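Local coordinates for selenium-binding protein (Sulfolobus tokodaii, PDB 2ECE) that is of unknown function but folds as a beta propeller and, as a member of the selenium-binding protein family, may bind selenium, at residues M18-P23 / I328-K333; F334-L339 / G427-D432; V345-I350 / L421-S426; Q384-S389 / R393-T398; S444-L449 / D453-S458. All coordinates share one frame; numbering follows the deposited sequence.

Contact 1: M18-P23 / I328-K333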
# COMPACT_ATOMS: atom_id res chain seq x y z
N MET A 18 -4.39 -12.61 18.40
CA MET A 18 -3.40 -13.68 18.28
C MET A 18 -2.22 -13.25 17.42
O MET A 18 -1.08 -13.64 17.67
CB MET A 18 -4.03 -14.94 17.69
CG MET A 18 -5.07 -15.60 18.59
SD MET A 18 -4.46 -15.86 20.28
CE MET A 18 -5.56 -14.75 21.19
N ALA A 19 -2.49 -12.44 16.40
CA ALA A 19 -1.42 -11.97 15.52
C ALA A 19 -0.46 -11.07 16.30
O ALA A 19 0.76 -11.14 16.11
CB ALA A 19 -2.01 -11.20 14.33
N MET A 20 -1.01 -10.24 17.18
CA MET A 20 -0.21 -9.32 17.99
C MET A 20 0.76 -10.01 18.95
O MET A 20 1.87 -9.52 19.19
CB MET A 20 -1.11 -8.40 18.81
CG MET A 20 -1.82 -7.33 18.03
SD MET A 20 -2.63 -6.15 19.14
CE MET A 20 -1.21 -5.25 19.77
N LYS A 21 0.34 -11.15 19.50
CA LYS A 21 1.14 -11.89 20.46
C LYS A 21 2.16 -12.85 19.84
O LYS A 21 2.92 -13.49 20.56
CB LYS A 21 0.22 -12.68 21.40
CG LYS A 21 -0.73 -11.82 22.23
CD LYS A 21 0.02 -11.04 23.31
CE LYS A 21 -0.95 -10.36 24.28
NZ LYS A 21 -0.24 -9.66 25.39
N ALA A 22 2.17 -12.96 18.52
CA ALA A 22 3.12 -13.86 17.86
C ALA A 22 4.53 -13.26 17.85
O ALA A 22 4.69 -12.06 18.04
CB ALA A 22 2.66 -14.16 16.44
N PRO A 23 5.56 -14.08 17.62
CA PRO A 23 6.96 -13.63 17.59
C PRO A 23 7.18 -12.48 16.60
O PRO A 23 6.55 -12.43 15.55
CB PRO A 23 7.72 -14.89 17.18
CG PRO A 23 6.86 -16.00 17.71
CD PRO A 23 5.48 -15.53 17.34
N ILE A 328 -3.22 0.79 9.77
CA ILE A 328 -3.76 0.69 11.12
C ILE A 328 -3.07 -0.40 11.94
O ILE A 328 -2.83 -1.50 11.43
CB ILE A 328 -5.27 0.37 11.08
CG1 ILE A 328 -6.00 1.41 10.21
CG2 ILE A 328 -5.84 0.34 12.49
CD1 ILE A 328 -7.44 1.04 9.93
N SER A 329 -2.76 -0.11 13.20
CA SER A 329 -2.12 -1.13 14.04
C SER A 329 -3.13 -2.25 14.29
O SER A 329 -4.33 -2.02 14.24
CB SER A 329 -1.67 -0.52 15.38
OG SER A 329 -2.73 0.16 16.03
N LEU A 330 -2.64 -3.46 14.55
CA LEU A 330 -3.52 -4.62 14.77
C LEU A 330 -4.60 -4.47 15.85
O LEU A 330 -5.66 -5.08 15.73
CB LEU A 330 -2.68 -5.86 15.07
CG LEU A 330 -2.20 -6.70 13.87
CD1 LEU A 330 -3.40 -7.30 13.16
CD2 LEU A 330 -1.40 -5.82 12.92
N ASP A 331 -4.33 -3.69 16.89
CA ASP A 331 -5.31 -3.51 17.96
C ASP A 331 -6.34 -2.46 17.56
O ASP A 331 -7.22 -2.11 18.35
CB ASP A 331 -4.61 -3.07 19.25
CG ASP A 331 -3.70 -1.87 19.03
OD1 ASP A 331 -3.85 -1.19 17.99
OD2 ASP A 331 -2.85 -1.60 19.91
N ASP A 332 -6.24 -1.97 16.33
CA ASP A 332 -7.17 -0.97 15.83
C ASP A 332 -7.15 0.32 16.64
O ASP A 332 -8.09 1.11 16.59
CB ASP A 332 -8.60 -1.52 15.79
CG ASP A 332 -8.80 -2.56 14.71
OD1 ASP A 332 -8.14 -2.46 13.65
OD2 ASP A 332 -9.64 -3.47 14.89
N LYS A 333 -6.07 0.54 17.39
CA LYS A 333 -5.97 1.73 18.22
C LYS A 333 -5.33 2.93 17.51
O LYS A 333 -5.70 4.07 17.78
CB LYS A 333 -5.18 1.41 19.50
CG LYS A 333 -5.18 2.51 20.54
CD LYS A 333 -4.33 2.14 21.75
CE LYS A 333 -4.44 3.20 22.83
NZ LYS A 333 -3.56 2.90 24.01
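D331 OD1 takes two bonds from its own turn. S329 OG donates to D331 OD1 at 2.6 Å, near the carboxylate plane on the syn side. K333 N donates to D331 OD1 at 2.9 Å from above that plane, which makes an Asx turn. A type I beta turn runs from S329 to D332, with D332 N bonded to S329 O. These turns connect strands 326-328 and 334-339, the first two strands of one blade of the beta propeller. S329 OG also bonds to F334 N, the first residue of the next strand.

The N-terminal helix 16-20 rests on this turn through A19 and M20. M20 does most of the touching. Its CG is anti to its own carbonyl carbon (chi1 -73°) and is pressed against L330 at the side-chain root. M20 CG lies 3.4 Å from L330 CB, tighter than usual for two carbons. The two side chains slide past each other in opposite directions. Farther out, M20 SD is 3.7 Å from D331 CB. The thioether chain then bends at its last torsion (chi3 73°), and M20 CE ends 4.0 Å from D331 OD2. A19 adds a looser touch, its CB 4.3 Å from L330 CD1.

L330 is buried and is also backed by A454 and Y459 of the C-terminal loop, while D331 is exposed. On the helix side, A19 O accepts a bond from R390 NH1.

Contact 2: F334-L339 / G427-D432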
# COMPACT_ATOMS: atom_id res chain seq x y z
N PHE A 334 -4.40 2.67 16.60
CA PHE A 334 -3.72 3.77 15.90
C PHE A 334 -3.82 3.75 14.38
O PHE A 334 -3.81 2.70 13.75
CB PHE A 334 -2.25 3.80 16.32
CG PHE A 334 -2.04 4.15 17.78
CD1 PHE A 334 -2.29 5.44 18.24
CD2 PHE A 334 -1.61 3.19 18.68
CE1 PHE A 334 -2.12 5.77 19.58
CE2 PHE A 334 -1.44 3.51 20.04
CZ PHE A 334 -1.69 4.80 20.49
N LEU A 335 -3.91 4.95 13.81
CA LEU A 335 -4.00 5.15 12.37
C LEU A 335 -2.73 5.93 12.02
O LEU A 335 -2.48 6.99 12.59
CB LEU A 335 -5.25 5.98 12.05
CG LEU A 335 -6.01 5.89 10.71
CD1 LEU A 335 -6.42 7.30 10.30
CD2 LEU A 335 -5.16 5.25 9.64
N TYR A 336 -1.90 5.41 11.12
CA TYR A 336 -0.68 6.11 10.74
C TYR A 336 -0.83 6.64 9.33
O TYR A 336 -1.38 5.96 8.47
CB TYR A 336 0.53 5.18 10.82
CG TYR A 336 0.84 4.70 12.22
CD1 TYR A 336 0.18 3.60 12.76
CD2 TYR A 336 1.77 5.38 13.01
CE1 TYR A 336 0.44 3.18 14.07
CE2 TYR A 336 2.03 4.97 14.32
CZ TYR A 336 1.36 3.88 14.84
OH TYR A 336 1.61 3.48 16.14
N LEU A 337 -0.36 7.86 9.10
CA LEU A 337 -0.44 8.46 7.77
C LEU A 337 0.93 8.95 7.38
O LEU A 337 1.75 9.31 8.23
CB LEU A 337 -1.37 9.68 7.72
CG LEU A 337 -2.66 9.97 8.51
CD1 LEU A 337 -3.31 11.20 7.87
CD2 LEU A 337 -3.61 8.80 8.48
N SER A 338 1.19 8.98 6.08
CA SER A 338 2.45 9.50 5.58
C SER A 338 2.05 10.76 4.81
O SER A 338 0.98 10.81 4.21
CB SER A 338 3.13 8.49 4.65
OG SER A 338 2.35 8.25 3.49
N LEU A 339 2.89 11.78 4.88
CA LEU A 339 2.64 13.02 4.16
C LEU A 339 3.82 13.12 3.21
O LEU A 339 4.89 13.60 3.59
CB LEU A 339 2.59 14.23 5.10
CG LEU A 339 1.27 14.55 5.81
CD1 LEU A 339 0.99 13.52 6.89
CD2 LEU A 339 1.36 15.95 6.43
N GLY A 427 0.61 6.02 22.83
CA GLY A 427 0.77 7.34 22.26
C GLY A 427 2.21 7.79 22.20
O GLY A 427 2.87 7.90 23.23
N GLY A 428 2.70 8.05 20.99
CA GLY A 428 4.08 8.49 20.82
C GLY A 428 4.75 7.90 19.60
O GLY A 428 4.58 6.71 19.31
N LEU A 429 5.53 8.72 18.89
CA LEU A 429 6.25 8.29 17.69
C LEU A 429 7.66 8.88 17.65
O LEU A 429 7.82 10.09 17.70
CB LEU A 429 5.50 8.76 16.44
CG LEU A 429 5.01 7.77 15.37
CD1 LEU A 429 4.92 8.52 14.04
CD2 LEU A 429 5.95 6.59 15.23
N GLU A 430 8.67 8.02 17.55
CA GLU A 430 10.06 8.47 17.49
C GLU A 430 10.79 7.79 16.33
O GLU A 430 10.46 6.67 15.95
CB GLU A 430 10.81 8.11 18.78
CG GLU A 430 10.33 8.81 20.05
CD GLU A 430 10.56 10.31 20.03
OE1 GLU A 430 11.57 10.75 19.44
OE2 GLU A 430 9.73 11.04 20.62
N ILE A 431 11.79 8.48 15.78
CA ILE A 431 12.58 7.93 14.69
C ILE A 431 13.70 7.10 15.32
O ILE A 431 14.40 7.58 16.20
CB ILE A 431 13.25 9.04 13.85
CG1 ILE A 431 12.20 9.97 13.25
CG2 ILE A 431 14.08 8.42 12.74
CD1 ILE A 431 12.78 11.25 12.67
N ASP A 432 13.85 5.86 14.88
CA ASP A 432 14.93 5.05 15.43
C ASP A 432 16.20 5.61 14.81
O ASP A 432 16.31 5.69 13.59
CB ASP A 432 14.77 3.58 15.03
CG ASP A 432 15.72 2.68 15.80
OD1 ASP A 432 15.39 2.32 16.95
OD2 ASP A 432 16.79 2.34 15.27
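F334 and G427 make the tight end of this contact between two adjacent blades of the beta propeller. Strand 334-339 belongs to one blade, and strand 429-438 with its leading turn to the next. The ring of F334 reaches out with its tip. F334 CZ lies 3.5 Å from G427 N and 4.0 Å from G427 CA, approaching obliquely. The ring gets there with CG anti to the carbonyl carbon of F334 (chi1 -66°).

G427 is partly exposed, so the turn forms the solvent side of the contact. Its positive phi of 105° suits glycine. A side chain at these backbone angles would be jammed against the carbonyl O of S426. It would also point away from F334, and the ring therefore packs on bare backbone.

The second meeting is looser but buried. The backbones stand farther apart here, with Y336 CA 10.1 Å from L429 CA. The side chains have to span that distance. Y336 turns its ring edge to the leucine, and other residues fill in around the ring: A423, L386 and I388 all touch Y336. L429 also packs on L421 of the neighbouring strand. Near the plane of the Y336 ring, CE2 and L429 CG are 4.2 Å apart.

Contact 3: V345-I350 / L421-S426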
# COMPACT_ATOMS: atom_id res chain seq x y z
N VAL A 345 5.19 11.57 9.08
CA VAL A 345 4.50 10.32 9.35
C VAL A 345 3.80 10.72 10.64
O VAL A 345 4.45 11.25 11.55
CB VAL A 345 5.44 9.13 9.65
CG1 VAL A 345 4.60 7.93 10.08
CG2 VAL A 345 6.25 8.75 8.42
N ARG A 346 2.49 10.51 10.69
CA ARG A 346 1.72 10.86 11.87
C ARG A 346 1.05 9.62 12.44
O ARG A 346 0.83 8.63 11.74
CB ARG A 346 0.64 11.89 11.52
CG ARG A 346 1.17 13.21 11.01
CD ARG A 346 0.03 14.19 10.79
NE ARG A 346 0.51 15.50 10.36
CZ ARG A 346 -0.24 16.60 10.31
NH1 ARG A 346 -1.52 16.55 10.67
NH2 ARG A 346 0.29 17.74 9.91
N GLN A 347 0.72 9.69 13.73
CA GLN A 347 0.04 8.62 14.44
C GLN A 347 -1.22 9.22 15.04
O GLN A 347 -1.16 10.18 15.80
CB GLN A 347 0.92 8.07 15.56
CG GLN A 347 0.20 7.07 16.46
CD GLN A 347 0.94 6.81 17.76
OE1 GLN A 347 1.39 5.69 18.03
NE2 GLN A 347 1.08 7.85 18.58
N TYR A 348 -2.37 8.66 14.68
CA TYR A 348 -3.64 9.14 15.21
C TYR A 348 -4.29 8.07 16.07
O TYR A 348 -4.43 6.92 15.65
CB TYR A 348 -4.61 9.51 14.09
CG TYR A 348 -4.30 10.80 13.37
CD1 TYR A 348 -3.33 10.85 12.38
CD2 TYR A 348 -4.98 11.97 13.69
CE1 TYR A 348 -3.05 12.04 11.71
CE2 TYR A 348 -4.71 13.17 13.03
CZ TYR A 348 -3.74 13.20 12.04
OH TYR A 348 -3.47 14.38 11.37
N ASP A 349 -4.66 8.44 17.29
CA ASP A 349 -5.33 7.51 18.19
C ASP A 349 -6.75 7.42 17.66
O ASP A 349 -7.45 8.43 17.58
CB ASP A 349 -5.31 8.07 19.62
CG ASP A 349 -6.08 7.21 20.60
OD1 ASP A 349 -5.55 6.97 21.71
OD2 ASP A 349 -7.20 6.77 20.27
N ILE A 350 -7.19 6.23 17.27
CA ILE A 350 -8.54 6.09 16.77
C ILE A 350 -9.44 5.27 17.69
O ILE A 350 -10.33 4.56 17.22
CB ILE A 350 -8.57 5.47 15.34
CG1 ILE A 350 -7.71 4.21 15.28
CG2 ILE A 350 -8.08 6.50 14.33
CD1 ILE A 350 -7.76 3.51 13.94
N LEU A 421 10.60 3.58 12.74
CA LEU A 421 10.05 4.45 13.76
C LEU A 421 9.67 3.56 14.93
O LEU A 421 9.28 2.41 14.75
CB LEU A 421 8.80 5.16 13.24
CG LEU A 421 8.91 5.97 11.95
CD1 LEU A 421 7.56 6.61 11.65
CD2 LEU A 421 9.98 7.04 12.11
N ASN A 422 9.80 4.08 16.14
CA ASN A 422 9.43 3.33 17.33
C ASN A 422 8.12 3.95 17.81
O ASN A 422 8.09 5.12 18.18
CB ASN A 422 10.52 3.46 18.40
CG ASN A 422 11.80 2.74 18.00
OD1 ASN A 422 12.89 3.32 18.02
ND2 ASN A 422 11.69 1.46 17.65
N ALA A 423 7.05 3.17 17.76
CA ALA A 423 5.74 3.68 18.17
C ALA A 423 5.39 3.25 19.59
O ALA A 423 5.62 2.11 19.99
CB ALA A 423 4.67 3.19 17.20
N ASN A 424 4.82 4.19 20.34
CA ASN A 424 4.45 3.95 21.73
C ASN A 424 3.02 3.42 21.82
O ASN A 424 2.07 4.09 21.40
CB ASN A 424 4.57 5.24 22.53
CG ASN A 424 4.44 5.01 24.03
OD1 ASN A 424 3.48 4.39 24.49
ND2 ASN A 424 5.41 5.51 24.79
N PRO A 425 2.84 2.21 22.38
CA PRO A 425 1.52 1.60 22.53
C PRO A 425 0.48 2.51 23.21
O PRO A 425 -0.73 2.29 23.09
CB PRO A 425 1.81 0.33 23.34
CG PRO A 425 3.10 0.66 24.06
CD PRO A 425 3.88 1.37 23.00
N SER A 426 0.94 3.54 23.91
CA SER A 426 0.01 4.45 24.57
C SER A 426 0.14 5.88 24.07
O SER A 426 -0.18 6.83 24.78
CB SER A 426 0.22 4.41 26.09
OG SER A 426 -0.07 3.12 26.61
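Strand 345-349 and the end of strand 417-423 run in the same sense, one in each of two adjacent beta-propeller blades. They face each other as layers and do not pair as sheet neighbours. V345 CA is 9.2 Å from L421 CA, and Q347 CA is 8.4 Å from A423 CA. After A423 the second segment leaves its strand and turns through N424, P425 and S426.

Side chains bridge the gap at alternate positions. V345 and L421 meet tip to tip. L421 CD1 comes within 3.6 Å of V345 CG1 and stays close to the root of the valine, 3.9 Å from V345 CB. The leucine reaches this far because its CD1 branch is fully extended from the backbone (chi2 -179°). Q347 also points across, and its amide end comes near A423 and the backbone of N424.

The turn holds its own shape. N424 OD1 accepts from S426 N at 2.7 Å, in the carbonyl plane on a lone pair, which makes an Asx turn. R346 points away from the second blade, its NH1 donating to Y348 OH at 3.0 Å in the guanidinium plane.

Each strand is an interior strand of its own sheet. Strand 344-349 lies between 334-339 and 357-363, and V345 packs on V362. Strand 417-423 lies between 394-398 and 429-438. L429 of the latter touches V345, Q347 and L421, so it fills in between the two strands.

Contact 4: Q384-S389 / R393-T398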
# COMPACT_ATOMS: atom_id res chain seq x y z
N GLN A 384 6.32 7.69 2.30
CA GLN A 384 5.26 7.27 1.39
C GLN A 384 4.61 6.00 1.97
O GLN A 384 3.68 6.08 2.77
CB GLN A 384 5.86 7.03 0.01
CG GLN A 384 4.90 7.19 -1.15
CD GLN A 384 3.79 6.15 -1.15
OE1 GLN A 384 2.78 6.30 -0.47
NE2 GLN A 384 4.00 5.07 -1.90
N MET A 385 5.13 4.84 1.59
CA MET A 385 4.57 3.59 2.10
C MET A 385 4.99 3.38 3.55
O MET A 385 6.10 3.73 3.95
CB MET A 385 5.02 2.39 1.27
CG MET A 385 4.28 2.22 -0.04
SD MET A 385 2.49 2.41 0.09
CE MET A 385 2.03 0.89 0.95
N LEU A 386 4.08 2.80 4.32
CA LEU A 386 4.33 2.51 5.73
C LEU A 386 3.95 1.06 6.00
O LEU A 386 3.13 0.48 5.28
CB LEU A 386 3.43 3.38 6.63
CG LEU A 386 3.41 4.90 6.49
CD1 LEU A 386 2.27 5.47 7.32
CD2 LEU A 386 4.75 5.46 6.96
N GLU A 387 4.55 0.48 7.02
CA GLU A 387 4.17 -0.87 7.42
C GLU A 387 4.43 -1.00 8.91
O GLU A 387 5.43 -0.49 9.42
CB GLU A 387 4.92 -1.94 6.65
CG GLU A 387 4.21 -3.28 6.77
CD GLU A 387 2.70 -3.13 6.66
OE1 GLU A 387 2.20 -3.02 5.52
OE2 GLU A 387 2.02 -3.09 7.72
N ILE A 388 3.51 -1.66 9.61
CA ILE A 388 3.62 -1.79 11.06
C ILE A 388 3.79 -3.23 11.51
O ILE A 388 3.14 -4.14 11.00
CB ILE A 388 2.34 -1.26 11.74
CG1 ILE A 388 1.89 0.04 11.08
CG2 ILE A 388 2.60 -1.05 13.23
CD1 ILE A 388 0.42 0.40 11.36
N SER A 389 4.67 -3.43 12.50
CA SER A 389 4.88 -4.77 13.03
C SER A 389 3.57 -5.20 13.68
O SER A 389 2.74 -4.36 14.03
CB SER A 389 6.00 -4.74 14.08
OG SER A 389 5.71 -3.79 15.09
N ARG A 393 4.72 -1.93 17.69
CA ARG A 393 5.80 -1.08 18.20
C ARG A 393 6.74 -0.48 17.16
O ARG A 393 7.40 0.52 17.42
CB ARG A 393 6.62 -1.85 19.24
CG ARG A 393 5.79 -2.39 20.39
CD ARG A 393 6.59 -3.37 21.24
NE ARG A 393 5.74 -4.03 22.24
CZ ARG A 393 5.35 -3.47 23.38
NH1 ARG A 393 5.72 -2.23 23.68
NH2 ARG A 393 4.56 -4.14 24.21
N ARG A 394 6.81 -1.09 15.97
CA ARG A 394 7.72 -0.60 14.93
C ARG A 394 7.01 -0.25 13.63
O ARG A 394 6.15 -0.99 13.15
CB ARG A 394 8.80 -1.67 14.66
CG ARG A 394 9.56 -2.12 15.91
CD ARG A 394 10.38 -3.38 15.66
NE ARG A 394 9.53 -4.55 15.45
CZ ARG A 394 8.88 -5.19 16.42
NH1 ARG A 394 8.96 -4.78 17.68
NH2 ARG A 394 8.14 -6.26 16.13
N VAL A 395 7.37 0.90 13.06
CA VAL A 395 6.78 1.35 11.80
C VAL A 395 7.92 1.53 10.80
O VAL A 395 8.86 2.27 11.05
CB VAL A 395 6.04 2.71 11.95
CG1 VAL A 395 5.37 3.08 10.62
CG2 VAL A 395 5.01 2.63 13.06
N TYR A 396 7.84 0.83 9.68
CA TYR A 396 8.86 0.92 8.65
C TYR A 396 8.37 1.91 7.60
O TYR A 396 7.18 1.94 7.27
CB TYR A 396 9.12 -0.46 8.06
CG TYR A 396 9.67 -1.44 9.08
CD1 TYR A 396 11.03 -1.49 9.36
CD2 TYR A 396 8.81 -2.28 9.81
CE1 TYR A 396 11.54 -2.35 10.34
CE2 TYR A 396 9.31 -3.14 10.79
CZ TYR A 396 10.67 -3.17 11.04
OH TYR A 396 11.18 -4.04 11.99
N VAL A 397 9.28 2.73 7.08
CA VAL A 397 8.92 3.77 6.13
C VAL A 397 9.82 3.82 4.89
O VAL A 397 11.05 3.80 5.03
CB VAL A 397 8.99 5.16 6.80
CG1 VAL A 397 8.36 6.21 5.91
CG2 VAL A 397 8.32 5.11 8.18
N THR A 398 9.23 3.87 3.70
CA THR A 398 10.00 4.00 2.46
C THR A 398 9.53 5.31 1.79
O THR A 398 8.57 5.92 2.25
CB THR A 398 9.83 2.80 1.51
OG1 THR A 398 8.45 2.61 1.18
CG2 THR A 398 10.41 1.54 2.17
O HOH W 1 6.88 4.06 -0.67
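E387 and Y396 form the central hydrogen-bonded pair of an antiparallel beta hairpin, the first two strands of a propeller blade, 386-388 being its edge. Y396 N donates to E387 O at 2.8 Å and E387 N to Y396 O at 3.0 Å. The ladder continues with T398 N to M385 O and Q384 N to T398 O on one side, and S389 N to R394 O on the other. At the turn end a hydroxyl takes over as acceptor: R394 N bonds to S389 OG at 3.0 Å.

L386, I388, V395 and V397 share one face of the sheet. L386 and V397 lie side by side, L386 CD2 3.8 Å from V397 CG2.

The R394 chain bends at chi3 (-69°) and folds its guanidinium back over S389. S389 OG lies 3.5 Å above one face of the group, toward its rim. Acids fix this group: E25 pairs with R394 NE and D391 with NH1. E25 also bonds Y396 OH, and D391 bonds S389 OG. A leucine in place of R394 would probably leave E25 and D391 without their cationic mate and uncover S389.

On the other face, E387 OE1 bonds to S455 OG at an unusually short approach, while OE2 accepts from I388 N. At the far end, T398 OG1 bonds to H445 O. Water 1 links the two segments there, accepting from M385 N at 3.0 Å and donating to T398 OG1 at 2.8 Å.

Contact 5: S444-L449 / D453-S458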
# COMPACT_ATOMS: atom_id res chain seq x y z
N SER A 444 12.57 2.67 -3.10
CA SER A 444 11.86 1.67 -2.32
C SER A 444 10.36 1.92 -2.19
O SER A 444 9.92 3.06 -2.10
CB SER A 444 12.49 1.56 -0.93
OG SER A 444 12.61 2.84 -0.32
N HIS A 445 9.58 0.83 -2.20
CA HIS A 445 8.14 0.96 -2.07
C HIS A 445 7.55 0.11 -0.94
O HIS A 445 7.94 0.25 0.22
CB HIS A 445 7.45 0.63 -3.41
CG HIS A 445 6.14 1.33 -3.60
ND1 HIS A 445 6.04 2.56 -4.22
CD2 HIS A 445 4.89 1.03 -3.17
CE1 HIS A 445 4.79 2.98 -4.17
NE2 HIS A 445 4.07 2.07 -3.53
N GLN A 446 6.63 -0.80 -1.26
CA GLN A 446 6.00 -1.59 -0.20
C GLN A 446 6.92 -2.52 0.57
O GLN A 446 7.86 -3.10 0.03
CB GLN A 446 4.82 -2.38 -0.75
CG GLN A 446 3.96 -2.99 0.37
CD GLN A 446 2.57 -3.33 -0.09
OE1 GLN A 446 2.39 -4.04 -1.09
NE2 GLN A 446 1.57 -2.84 0.63
N VAL A 447 6.62 -2.66 1.85
CA VAL A 447 7.39 -3.52 2.74
C VAL A 447 6.50 -4.63 3.29
O VAL A 447 5.37 -4.37 3.70
CB VAL A 447 7.96 -2.69 3.93
CG1 VAL A 447 8.62 -3.61 4.95
CG2 VAL A 447 8.96 -1.68 3.42
N ARG A 448 6.99 -5.86 3.27
CA ARG A 448 6.25 -6.99 3.83
C ARG A 448 7.16 -7.64 4.86
O ARG A 448 8.27 -8.07 4.53
CB ARG A 448 5.86 -8.01 2.74
CG ARG A 448 4.36 -8.00 2.40
CD ARG A 448 3.98 -6.77 1.57
NE ARG A 448 2.54 -6.52 1.51
CZ ARG A 448 1.83 -5.95 2.48
NH1 ARG A 448 2.43 -5.57 3.60
NH2 ARG A 448 0.53 -5.75 2.33
N LEU A 449 6.69 -7.72 6.09
CA LEU A 449 7.48 -8.31 7.16
C LEU A 449 7.28 -9.82 7.24
O LEU A 449 6.16 -10.32 7.11
CB LEU A 449 7.10 -7.67 8.50
CG LEU A 449 7.15 -6.13 8.54
CD1 LEU A 449 6.64 -5.63 9.89
CD2 LEU A 449 8.58 -5.66 8.29
N ASP A 453 2.21 -8.72 8.63
CA ASP A 453 2.22 -7.38 9.20
C ASP A 453 0.81 -6.81 9.26
O ASP A 453 -0.17 -7.54 9.09
CB ASP A 453 3.15 -6.47 8.39
CG ASP A 453 2.89 -6.56 6.90
OD1 ASP A 453 1.75 -6.28 6.49
OD2 ASP A 453 3.82 -6.91 6.14
N ALA A 454 0.71 -5.51 9.49
CA ALA A 454 -0.58 -4.84 9.61
C ALA A 454 -1.40 -4.64 8.33
O ALA A 454 -2.56 -4.22 8.41
CB ALA A 454 -0.39 -3.50 10.31
N SER A 455 -0.83 -4.91 7.16
CA SER A 455 -1.59 -4.72 5.92
C SER A 455 -1.54 -5.93 5.00
O SER A 455 -2.05 -5.90 3.88
CB SER A 455 -1.08 -3.49 5.15
OG SER A 455 0.13 -3.77 4.47
N SER A 456 -0.95 -7.01 5.49
CA SER A 456 -0.81 -8.23 4.70
C SER A 456 -1.88 -9.28 4.96
O SER A 456 -2.16 -10.09 4.08
CB SER A 456 0.56 -8.86 4.96
OG SER A 456 0.62 -9.36 6.29
N ASP A 457 -2.46 -9.26 6.16
CA ASP A 457 -3.45 -10.26 6.57
C ASP A 457 -4.80 -9.70 7.00
O ASP A 457 -4.89 -8.60 7.54
CB ASP A 457 -2.92 -11.08 7.76
CG ASP A 457 -1.76 -11.97 7.40
OD1 ASP A 457 -0.81 -11.48 6.75
OD2 ASP A 457 -1.79 -13.15 7.78
N SER A 458 -5.85 -10.48 6.77
CA SER A 458 -7.19 -10.13 7.22
C SER A 458 -7.59 -11.34 8.05
O SER A 458 -7.09 -12.44 7.83
CB SER A 458 -8.15 -9.90 6.04
OG SER A 458 -8.20 -11.02 5.18
O HOH W 2 0.26 -1.54 2.64
O HOH W 3 4.06 -9.73 5.59
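R448 grips S455 end-on, with NH1 and NH2 both donating to the hydroxyl. S455 OG is 3.0 Å from R448 NH1 and 2.9 Å from R448 NH2. R448 lies on strand 443-449, which joins N-terminal strand 27-33 in one sheet and so closes the beta propeller, the classic velcro arrangement. The loop that follows folds back against the strand.

Each guanidinium nitrogen of R448 has a partner. R448 NH1 makes a salt bridge to D453 OD1 at 3.1 Å, the guanidinium and carboxylate planes being 18° apart. NH1 also reaches V447 O, NH2 makes a weak bond to S455 O, and NE bonds to F76 O. Q446 NE2 lies over one guanidinium face and S456 CB over the opposite one. With a methionine in place of R448, D453 would probably lose its charged mate and S455 two donors, in a buried setting.

S455 OG also accepts from water 2 and bonds to E387 OE1 at an unusually short approach.

Both oxygens of D453 are occupied. D453 OD2 accepts from L449 N at 3.0 Å through its anti lone pair. Water 3 donates to the same oxygen and to L449 O. Besides the arginine, OD1 takes S455 N, which makes an Asx turn. L449 packs its CD1 on D453 CB.

S456 OG relays the network onward, accepting from D453 N at 2.9 Å and donating to D457 OD1 at 2.6 Å.

Overall arrangement
Contacts 4 and 5 lie nearer the propeller centre and are the polar ones. Contact 4 is a backbone ladder within one blade, contact 5 a charged and hydroxyl network at the closing strand. They meet through E387 and S455, and through T398 and H445. Contacts 2 and 3 join the same two blades, with centres about 4 Å apart. Both are buried, sparse and mainly apolar; here the sheets meet through side chains, not backbone bonds. Y336 and L386 connect this layer to contact 4. Contact 1 is the one only partly buried. It seats the N-terminal helix on a turn of one of the blades joined by contacts 2 and 3, and L330 touches A454 of contact 5.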